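Local coordinates for peptide-binding protein (Photobacterium damsela subsp. piscicida, PDB 6SQX) that cleaves bacterial peptidoglycan as a secreted cysteine endopeptidase of the NlpC/P60 family, probably acting on the cell walls of competing bacteria, at residues E366-Q371 and S461-V466; V384-S389 and T393-L398; I268-K271 and A277-L280; V145-Q150 and N249-E254. All coordinates share one frame; numbering follows the deposited sequence.

The four contacts form two pairs on opposite sides of the chain's centre. Along the sequence, contact 4 closes first, contact 3 follows, and contact 2 lies nested inside the loop closed by contact 1. Contacts 1 and 2 have centres about 12 Å apart in the NlpC/P60 part: helix 361-370 leads on to strand 382-387 of the six-stranded sheet, and the loop 461-466 touches both. Contacts 3 and 4, also with centres about 12 Å apart, lie among the smaller antiparallel sheets that precede it, where Val146 packs on Pro269. About 30 Å separates the centres of contacts 2 and 4. Contacts 2 and 3 are local hairpins, while 1 and 4 bring together distant parts of the chain.

Contact 1: E366-Q371 and S461-V466; sequences ELLVEQ and SLWNAV
Trp463, whose ring reaches Leu368 across the contact, is held at its root by a hydroxyl: its backbone N donates to Ser461 OG at 3.1 Å, closing an ST turn. The same oxygen is hydrogen-bonded to Asp446 OD1, so two groups grip it. From this turn the indole extends across so that its far end reaches helix 361-370. Its CG lies on the backbone N side, opposite the carbonyl carbon (chi1 -72°), and the long flat ring spans a gap that leaves the nearest CA atoms, those of Leu368 and Trp463, 10.5 Å apart. The outer corner of the six-membered ring does the touching. Leu368 CB meets Trp463 CH2 in the plane of the ring, at its edge, 3.9 Å away, while Leu368 CD2 lies 4.1 Å from Trp463 CZ3; leucine and indole pass one another, pointing opposite ways. In the NlpC/P60 fold of this enzyme the contact ties the helix that precedes strand 382-387 to the loop leading into strand 467-472, and both these strands belong to the six-stranded sheet. Leucine suits its place because its side chain also touches Phe468 and Ala411 of that sheet. Val369 adds a looser touch, its CG2 coming obliquely to within 4.5 Å of Trp463 CH2. Lys365 makes a cation-pi contact with the indole, and Arg364 NH1, one turn before Leu368, bonds to the carbonyl oxygens of Trp463 and Ala465.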
# COMPACT_ATOMS: atom_id res chain seq x y z
N GLU A 366 9.26 -14.59 -23.22
CA GLU A 366 10.39 -15.51 -23.10
C GLU A 366 11.02 -15.45 -21.71
O GLU A 366 11.33 -16.49 -21.11
CB GLU A 366 11.45 -15.16 -24.16
CG GLU A 366 11.17 -15.76 -25.52
CD GLU A 366 11.29 -17.28 -25.52
OE1 GLU A 366 12.09 -17.82 -24.72
OE2 GLU A 366 10.58 -17.93 -26.31
N LEU A 367 11.20 -14.24 -21.17
CA LEU A 367 11.79 -14.11 -19.84
C LEU A 367 10.84 -14.62 -18.77
O LEU A 367 11.23 -15.45 -17.93
CB LEU A 367 12.21 -12.67 -19.56
CG LEU A 367 12.62 -12.43 -18.09
CD1 LEU A 367 13.79 -13.33 -17.62
CD2 LEU A 367 12.94 -10.95 -17.82
N LEU A 368 9.60 -14.12 -18.76
CA LEU A 368 8.72 -14.41 -17.64
C LEU A 368 8.10 -15.80 -17.69
O LEU A 368 7.69 -16.33 -16.65
CB LEU A 368 7.62 -13.34 -17.51
CG LEU A 368 7.95 -12.07 -16.73
CD1 LEU A 368 8.99 -11.22 -17.46
CD2 LEU A 368 6.67 -11.29 -16.51
N VAL A 369 8.00 -16.40 -18.87
CA VAL A 369 7.36 -17.70 -19.03
C VAL A 369 8.38 -18.81 -19.07
O VAL A 369 8.26 -19.80 -18.35
CB VAL A 369 6.42 -17.72 -20.26
CG1 VAL A 369 5.76 -19.09 -20.41
CG2 VAL A 369 5.38 -16.61 -20.16
N GLU A 370 9.42 -18.66 -19.89
CA GLU A 370 10.41 -19.70 -20.06
C GLU A 370 11.67 -19.48 -19.24
O GLU A 370 12.52 -20.36 -19.20
CB GLU A 370 10.79 -19.85 -21.55
CG GLU A 370 9.59 -19.96 -22.49
CD GLU A 370 8.77 -21.24 -22.30
OE1 GLU A 370 9.22 -22.14 -21.54
OE2 GLU A 370 7.68 -21.33 -22.91
N GLN A 371 11.78 -18.34 -18.55
CA GLN A 371 13.02 -17.90 -17.92
C GLN A 371 14.20 -18.01 -18.87
O GLN A 371 15.23 -18.62 -18.57
CB GLN A 371 13.31 -18.63 -16.61
CG GLN A 371 12.14 -19.30 -15.93
CD GLN A 371 12.63 -20.46 -15.09
OE1 GLN A 371 13.60 -21.13 -15.45
NE2 GLN A 371 11.98 -20.69 -13.95
N SER A 461 -3.23 -5.04 -24.00
CA SER A 461 -2.59 -6.07 -23.17
C SER A 461 -1.47 -5.50 -22.31
O SER A 461 -0.67 -4.67 -22.76
CB SER A 461 -2.02 -7.19 -24.04
OG SER A 461 -1.34 -8.13 -23.21
N LEU A 462 -1.41 -5.93 -21.04
CA LEU A 462 -0.29 -5.50 -20.20
C LEU A 462 1.05 -5.91 -20.78
O LEU A 462 2.07 -5.26 -20.51
CB LEU A 462 -0.44 -6.06 -18.78
CG LEU A 462 -1.35 -5.28 -17.84
CD1 LEU A 462 -2.80 -5.33 -18.29
CD2 LEU A 462 -1.19 -5.78 -16.40
N TRP A 463 1.09 -6.99 -21.57
CA TRP A 463 2.35 -7.39 -22.22
C TRP A 463 2.84 -6.35 -23.21
O TRP A 463 4.02 -6.39 -23.58
CB TRP A 463 2.18 -8.70 -22.98
CG TRP A 463 2.06 -9.92 -22.11
CD1 TRP A 463 0.92 -10.66 -21.87
CD2 TRP A 463 3.10 -10.53 -21.34
NE1 TRP A 463 1.21 -11.69 -21.02
CE2 TRP A 463 2.54 -11.64 -20.67
CE3 TRP A 463 4.46 -10.24 -21.15
CZ2 TRP A 463 3.29 -12.48 -19.85
CZ3 TRP A 463 5.21 -11.08 -20.34
CH2 TRP A 463 4.63 -12.20 -19.70
N ASN A 464 1.96 -5.44 -23.67
CA ASN A 464 2.35 -4.42 -24.63
C ASN A 464 2.54 -3.05 -24.00
O ASN A 464 2.68 -2.05 -24.72
CB ASN A 464 1.32 -4.35 -25.77
CG ASN A 464 1.23 -5.63 -26.55
OD1 ASN A 464 0.12 -6.19 -26.73
ND2 ASN A 464 2.39 -6.14 -27.00
N ALA A 465 2.57 -2.97 -22.66
CA ALA A 465 2.77 -1.69 -22.00
C ALA A 465 4.10 -1.06 -22.44
O ALA A 465 5.09 -1.76 -22.63
CB ALA A 465 2.73 -1.89 -20.47
N VAL A 466 4.10 0.26 -22.59
CA VAL A 466 5.34 0.92 -23.01
C VAL A 466 6.43 0.71 -21.97
O VAL A 466 7.58 0.37 -22.30
CB VAL A 466 5.08 2.42 -23.29
CG1 VAL A 466 6.39 3.12 -23.56
CG2 VAL A 466 4.10 2.59 -24.48

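Contact 2: V384-S389 and T393-L398. With EDO (1,2-ethanediol), chain L.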
# COMPACT_ATOMS: atom_id res chain seq x y z
N VAL A 384 6.67 -7.17 -10.84
CA VAL A 384 6.50 -6.80 -12.24
C VAL A 384 5.69 -5.52 -12.29
O VAL A 384 4.59 -5.46 -11.72
CB VAL A 384 5.79 -7.91 -13.05
CG1 VAL A 384 5.92 -7.63 -14.56
CG2 VAL A 384 6.38 -9.28 -12.70
N SER A 385 6.21 -4.50 -12.98
CA SER A 385 5.53 -3.22 -13.04
C SER A 385 5.31 -2.82 -14.49
O SER A 385 6.01 -3.28 -15.40
CB SER A 385 6.30 -2.14 -12.25
OG SER A 385 7.65 -2.01 -12.71
N PHE A 386 4.31 -1.98 -14.70
CA PHE A 386 3.78 -1.66 -16.03
C PHE A 386 3.49 -0.17 -16.06
O PHE A 386 3.01 0.38 -15.07
CB PHE A 386 2.45 -2.42 -16.30
CG PHE A 386 2.48 -3.89 -15.92
CD1 PHE A 386 2.22 -4.29 -14.61
CD2 PHE A 386 2.73 -4.87 -16.88
CE1 PHE A 386 2.24 -5.63 -14.24
CE2 PHE A 386 2.73 -6.23 -16.54
CZ PHE A 386 2.48 -6.62 -15.20
N GLY A 387 3.73 0.47 -17.20
CA GLY A 387 3.36 1.87 -17.30
C GLY A 387 3.27 2.31 -18.74
O GLY A 387 3.53 1.54 -19.67
N ASN A 388 2.88 3.58 -18.93
CA ASN A 388 2.62 4.15 -20.25
C ASN A 388 3.82 4.88 -20.85
O ASN A 388 3.70 5.44 -21.94
CB ASN A 388 1.41 5.09 -20.23
CG ASN A 388 1.66 6.40 -19.47
OD1 ASN A 388 2.79 6.72 -19.09
ND2 ASN A 388 0.60 7.17 -19.24
N SER A 389 4.96 4.89 -20.16
CA SER A 389 6.20 5.45 -20.67
C SER A 389 7.35 4.60 -20.13
O SER A 389 7.16 3.77 -19.24
CB SER A 389 6.40 6.92 -20.25
OG SER A 389 6.75 7.01 -18.87
N THR A 393 5.16 4.23 -13.91
CA THR A 393 4.43 3.02 -13.60
C THR A 393 3.00 3.36 -13.20
O THR A 393 2.74 4.34 -12.50
CB THR A 393 5.11 2.22 -12.45
OG1 THR A 393 5.25 3.06 -11.30
CG2 THR A 393 6.50 1.68 -12.88
N SER A 394 2.07 2.54 -13.68
CA SER A 394 0.68 2.66 -13.29
C SER A 394 0.07 1.35 -12.82
O SER A 394 -1.11 1.32 -12.49
CB SER A 394 -0.14 3.23 -14.45
OG SER A 394 0.10 2.49 -15.61
N HIS A 395 0.85 0.28 -12.75
CA HIS A 395 0.39 -0.97 -12.15
C HIS A 395 1.60 -1.75 -11.68
O HIS A 395 2.71 -1.60 -12.22
CB HIS A 395 -0.44 -1.83 -13.12
CG HIS A 395 -1.10 -2.99 -12.44
ND1 HIS A 395 -1.88 -2.83 -11.31
CD2 HIS A 395 -1.02 -4.32 -12.68
CE1 HIS A 395 -2.30 -4.02 -10.91
NE2 HIS A 395 -1.79 -4.94 -11.71
N ILE A 396 1.41 -2.59 -10.65
CA ILE A 396 2.49 -3.44 -10.19
C ILE A 396 1.85 -4.71 -9.61
O ILE A 396 0.73 -4.67 -9.09
CB ILE A 396 3.40 -2.67 -9.19
CG1 ILE A 396 4.69 -3.44 -8.89
CG2 ILE A 396 2.63 -2.33 -7.88
CD1 ILE A 396 5.75 -2.51 -8.22
N GLY A 397 2.58 -5.82 -9.69
CA GLY A 397 2.15 -7.05 -9.04
C GLY A 397 3.34 -7.90 -8.65
O GLY A 397 4.50 -7.59 -8.97
N LEU A 398 3.07 -8.98 -7.92
CA LEU A 398 4.10 -9.89 -7.42
C LEU A 398 4.15 -11.12 -8.33
O LEU A 398 3.22 -11.92 -8.34
CB LEU A 398 3.80 -10.30 -5.98
CG LEU A 398 4.78 -11.32 -5.37
CD1 LEU A 398 6.17 -10.68 -5.29
CD2 LEU A 398 4.28 -11.80 -4.01
C1 EDO L . -0.88 -0.46 -16.99
O1 EDO L . -1.61 0.60 -16.37
C2 EDO L . -0.73 -0.17 -18.47
O2 EDO L . -0.01 1.05 -18.66
O HOH W 1 2.15 5.03 -16.43
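Phe386 and His395 pair across an antiparallel beta hairpin, strands 382-387 and 395-405 of the six-stranded NlpC/P60 sheet. A classic beta bulge interrupts the pairing here, since Ser394 and His395 together stand opposite Phe386. The Phe386 side chain can be followed outward. Its CB lies 3.9 Å from C1 of an ethanediol, probably taken up from the crystallisation liquor. With CG beside the backbone N (chi1 -47°), the ring leans along the neighbouring strand, and CD1 comes within 3.6 Å of the His395 carbonyl oxygen, which sits at the ring's edge. CD1 and then CE1 pass His395 CD2, 3.8 Å from CE1. The two side chains run side by side in the same direction, their planes 25° apart but slid so far that the rings barely overlap. The phenyl ring also meets Phe468 roughly perpendicularly; with Ile442 and Leu462 around it, an aromatic suits this buried place. His395 NE2 is hydrogen-bonded to Asn415, which is consistent with the Cys-His-polar arrangement of NlpC/P60 peptidases. On the other face of the sheet, Ile396 CG1 packs on Ser385 CB, and Ile396 also touches Leu328 of helix 326-334, which begins just after the oxidised Cys324. Gly387, having no side chain, lets its CA approach that of Thr393 to 4.0 Å. At the bulge, Phe386 O accepts two N-H groups, from Ser394 N at 2.7 Å in the carbonyl plane and from His395 N at 3.2 Å, tilted 22° from that plane.

Contact 3: I268-K271 and A277-L280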
# COMPACT_ATOMS: atom_id res chain seq x y z
N ILE A 268 -2.39 -2.66 22.78
CA ILE A 268 -2.61 -1.66 21.73
C ILE A 268 -2.36 -0.29 22.34
O ILE A 268 -2.70 -0.04 23.51
CB ILE A 268 -4.02 -1.73 21.12
CG1 ILE A 268 -5.09 -1.57 22.20
CG2 ILE A 268 -4.22 -2.99 20.32
CD1 ILE A 268 -6.52 -1.39 21.67
N PRO A 269 -1.78 0.64 21.57
CA PRO A 269 -1.58 2.00 22.09
C PRO A 269 -2.90 2.73 22.04
O PRO A 269 -3.65 2.64 21.05
CB PRO A 269 -0.60 2.62 21.08
CG PRO A 269 -0.92 1.87 19.77
CD PRO A 269 -1.22 0.45 20.23
N VAL A 270 -3.19 3.45 23.11
CA VAL A 270 -4.38 4.29 23.16
C VAL A 270 -3.97 5.68 23.62
O VAL A 270 -2.93 5.87 24.27
CB VAL A 270 -5.49 3.68 24.05
CG1 VAL A 270 -5.98 2.34 23.48
CG2 VAL A 270 -4.98 3.53 25.49
N LYS A 271 -4.78 6.68 23.24
CA LYS A 271 -4.45 8.07 23.56
C LYS A 271 -4.95 8.40 24.96
O LYS A 271 -6.15 8.28 25.25
CB LYS A 271 -5.07 9.00 22.51
CG LYS A 271 -4.59 10.44 22.55
CD LYS A 271 -5.07 11.14 21.32
CE LYS A 271 -4.40 12.48 21.13
NZ LYS A 271 -4.76 13.02 19.79
N ALA A 277 0.50 8.42 24.19
CA ALA A 277 0.11 7.03 24.07
C ALA A 277 0.46 6.22 25.32
O ALA A 277 1.53 6.39 25.91
CB ALA A 277 0.79 6.37 22.87
N THR A 278 -0.44 5.30 25.66
CA THR A 278 -0.19 4.30 26.68
C THR A 278 -0.69 2.96 26.15
O THR A 278 -1.64 2.90 25.37
CB THR A 278 -0.90 4.67 27.99
OG1 THR A 278 -0.45 3.82 29.04
CG2 THR A 278 -2.42 4.54 27.83
N LEU A 279 -0.02 1.88 26.56
CA LEU A 279 -0.43 0.56 26.11
C LEU A 279 -1.60 0.03 26.95
O LEU A 279 -1.60 0.11 28.18
CB LEU A 279 0.73 -0.42 26.18
CG LEU A 279 1.89 -0.13 25.22
CD1 LEU A 279 2.94 -1.21 25.42
CD2 LEU A 279 1.44 -0.10 23.76
N LEU A 280 -2.59 -0.52 26.25
CA LEU A 280 -3.73 -1.17 26.89
C LEU A 280 -3.71 -2.66 26.55
O LEU A 280 -3.63 -3.02 25.38
CB LEU A 280 -5.02 -0.57 26.33
CG LEU A 280 -6.33 -1.27 26.70
CD1 LEU A 280 -6.60 -1.05 28.18
CD2 LEU A 280 -7.50 -0.76 25.83
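Val270 and Thr278 face each other across a hydrogen-bonded pair, and their methyl groups fit closely: in the conformers described, Val270 CG2 to Thr278 CG2 is 3.6 Å. Both beta-branched residues place this methyl between backbone N and carbonyl carbon, and the side chains cross obliquely. Val270 CG2 also rests 3.4 Å from the Thr278 carbonyl oxygen. The other branch, CG1, lies against Leu280 CD2 at 4.2 Å. Leu280 is thus a bump between two neighbours, for its CB lies just as far from Ile268 CG1 on the same face.

The opposite face carries Pro269, Ala277 and Leu279. Leu279 reaches across with one branch, CD2, which sits 4.0 Å from Pro269 N, while the small Ala277 methyl fits beside the ring at a distance of 4.4 Å between Ala277 CB and Pro269 CB. Proline suits this non-hydrogen-bonded position because the pairing with Leu279 asks for no N-H. Phe222 of helix 220-226 packs on both Ala277 and Leu279.

Four backbone bonds, from Ile268 and Val270 to Leu280 and Thr278 and back, hold the register. The N-to-C directions of the two short segments differ by 134°, a strongly twisted antiparallel pair. It is a beta hairpin at the margin of a five-stranded antiparallel sheet, whose strand order repeats that of the sheet containing the SH3 segment and is consistent with a second SH3-like barrel.

Contact 4: V145-Q150 and N249-E254. With EDO (1,2-ethanediol), chain N.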
# COMPACT_ATOMS: atom_id res chain seq x y z
N VAL A 145 0.27 5.76 15.63
CA VAL A 145 -1.13 5.67 15.22
C VAL A 145 -1.91 4.86 16.26
O VAL A 145 -1.49 3.75 16.62
CB VAL A 145 -1.25 5.03 13.82
CG1 VAL A 145 -2.72 4.84 13.41
CG2 VAL A 145 -0.51 5.90 12.79
N VAL A 146 -3.01 5.43 16.76
CA VAL A 146 -3.87 4.74 17.72
C VAL A 146 -5.17 4.22 17.11
O VAL A 146 -5.78 3.32 17.69
CB VAL A 146 -4.13 5.56 19.01
CG1 VAL A 146 -2.81 5.85 19.74
CG2 VAL A 146 -4.94 6.85 18.76
N ASN A 147 -5.64 4.78 16.00
CA ASN A 147 -6.76 4.21 15.27
C ASN A 147 -6.39 4.09 13.80
O ASN A 147 -5.71 4.97 13.26
CB ASN A 147 -8.02 5.08 15.39
CG ASN A 147 -8.65 5.02 16.76
OD1 ASN A 147 -8.91 3.93 17.29
ND2 ASN A 147 -8.94 6.18 17.35
N ASN A 148 -6.78 2.99 13.15
CA ASN A 148 -6.45 2.84 11.73
C ASN A 148 -6.88 4.11 11.01
O ASN A 148 -7.97 4.63 11.25
CB ASN A 148 -7.20 1.65 11.14
CG ASN A 148 -6.89 0.35 11.87
OD1 ASN A 148 -5.74 0.01 12.14
ND2 ASN A 148 -7.96 -0.39 12.21
N ALA A 149 -6.01 4.64 10.15
CA ALA A 149 -6.24 5.97 9.61
C ALA A 149 -6.13 6.02 8.09
O ALA A 149 -5.20 5.43 7.51
CB ALA A 149 -5.22 6.94 10.25
N GLN A 150 -7.05 6.74 7.46
CA GLN A 150 -6.92 7.08 6.05
C GLN A 150 -6.15 8.38 5.92
O GLN A 150 -6.64 9.44 6.34
CB GLN A 150 -8.31 7.20 5.39
CG GLN A 150 -8.99 5.81 5.36
CD GLN A 150 -10.24 5.79 4.60
OE1 GLN A 150 -10.24 5.79 3.37
NE2 GLN A 150 -11.36 5.80 5.32
N ASN A 249 -16.94 1.69 21.52
CA ASN A 249 -16.95 1.23 20.13
C ASN A 249 -16.12 -0.04 20.01
O ASN A 249 -15.15 -0.23 20.76
CB ASN A 249 -16.33 2.26 19.17
CG ASN A 249 -16.88 3.66 19.36
OD1 ASN A 249 -16.13 4.61 19.57
ND2 ASN A 249 -18.20 3.79 19.27
N ASN A 250 -16.52 -0.92 19.08
CA ASN A 250 -15.65 -1.98 18.58
C ASN A 250 -14.46 -1.37 17.85
O ASN A 250 -14.56 -0.32 17.25
CB ASN A 250 -16.47 -2.83 17.60
CG ASN A 250 -15.69 -3.99 16.99
OD1 ASN A 250 -15.25 -4.90 17.70
ND2 ASN A 250 -15.55 -3.98 15.64
N LYS A 251 -13.32 -2.06 17.91
CA LYS A 251 -12.13 -1.68 17.14
C LYS A 251 -11.74 -2.82 16.22
O LYS A 251 -11.80 -3.99 16.62
CB LYS A 251 -10.95 -1.40 18.07
CG LYS A 251 -11.14 -0.19 18.93
CD LYS A 251 -11.34 1.07 18.09
CE LYS A 251 -11.14 2.33 18.97
NZ LYS A 251 -11.67 3.57 18.31
N ILE A 252 -11.33 -2.51 14.99
CA ILE A 252 -10.94 -3.53 14.04
C ILE A 252 -9.42 -3.64 14.00
O ILE A 252 -8.70 -2.64 13.86
CB ILE A 252 -11.54 -3.26 12.65
CG1 ILE A 252 -13.06 -3.36 12.77
CG2 ILE A 252 -10.99 -4.26 11.63
CD1 ILE A 252 -13.82 -3.06 11.49
N LEU A 253 -8.92 -4.85 14.16
CA LEU A 253 -7.48 -5.13 14.03
C LEU A 253 -7.20 -5.62 12.62
O LEU A 253 -7.83 -6.58 12.15
CB LEU A 253 -7.09 -6.23 15.03
CG LEU A 253 -5.66 -6.77 15.03
CD1 LEU A 253 -4.67 -5.62 15.37
CD2 LEU A 253 -5.52 -7.95 16.00
N GLU A 254 -6.25 -4.97 11.92
CA GLU A 254 -6.00 -5.21 10.50
C GLU A 254 -4.67 -5.91 10.30
O GLU A 254 -3.66 -5.59 10.97
CB GLU A 254 -5.96 -3.89 9.74
CG GLU A 254 -7.32 -3.18 9.72
CD GLU A 254 -8.16 -3.43 8.45
OE1 GLU A 254 -7.72 -4.24 7.58
OE2 GLU A 254 -9.25 -2.82 8.36
C1 EDO N . -11.48 0.68 10.47
O1 EDO N . -10.68 0.88 11.64
C2 EDO N . -10.67 -0.14 9.48
O2 EDO N . -10.62 -1.50 9.86
O HOH W 2 -5.08 -2.57 13.19
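The amides of Asn148 and Asn147 carry this contact, each turned to a different partner. Ile252 O lies close to the Asn148 amide plane, 2.9 Å from ND2, though the bond is somewhat bent. Glu254 CG lies over one face of the amide, 3.8 Å from ND2. Having CG beside the backbone N points the group across at the strand. The second N-H of ND2 runs almost straight to O1 of an ethanediol, at 3.1 Å and 170°, a molecule probably from the crystallisation liquor. At the other end of the amide, Asn148 OD1 takes a hydrogen from a water at 2.9 Å, and that water accepts from Glu254 N at 3.0 Å; the backbone N of Thr183 also bonds to OD1. The amide is therefore held at both ends, which fixes its rotation.

Asn147 is met differently. Lys251 NZ approaches OD1 at 3.0 Å from above the carbonyl plane, 44° out of it and off the lone pairs, and the two side chains cross. A bend at chi2 (-59°) lets the otherwise extended lysine chain reach the oxygen.

The contact joins the turn before strand 149-152, probably in the SH3-type part, to strand 252-254 of another small two-stranded sheet. Asparagine suits position 148 because it donates and accepts at once, and position 147 as acceptor for the ammonium. Glu254, in salt bridges with Lys238 and Arg330, probably remains ionised. With two direct hydrogen bonds and one water bridge crossing it, the junction depends on directional polar bonds rather than on apolar packing.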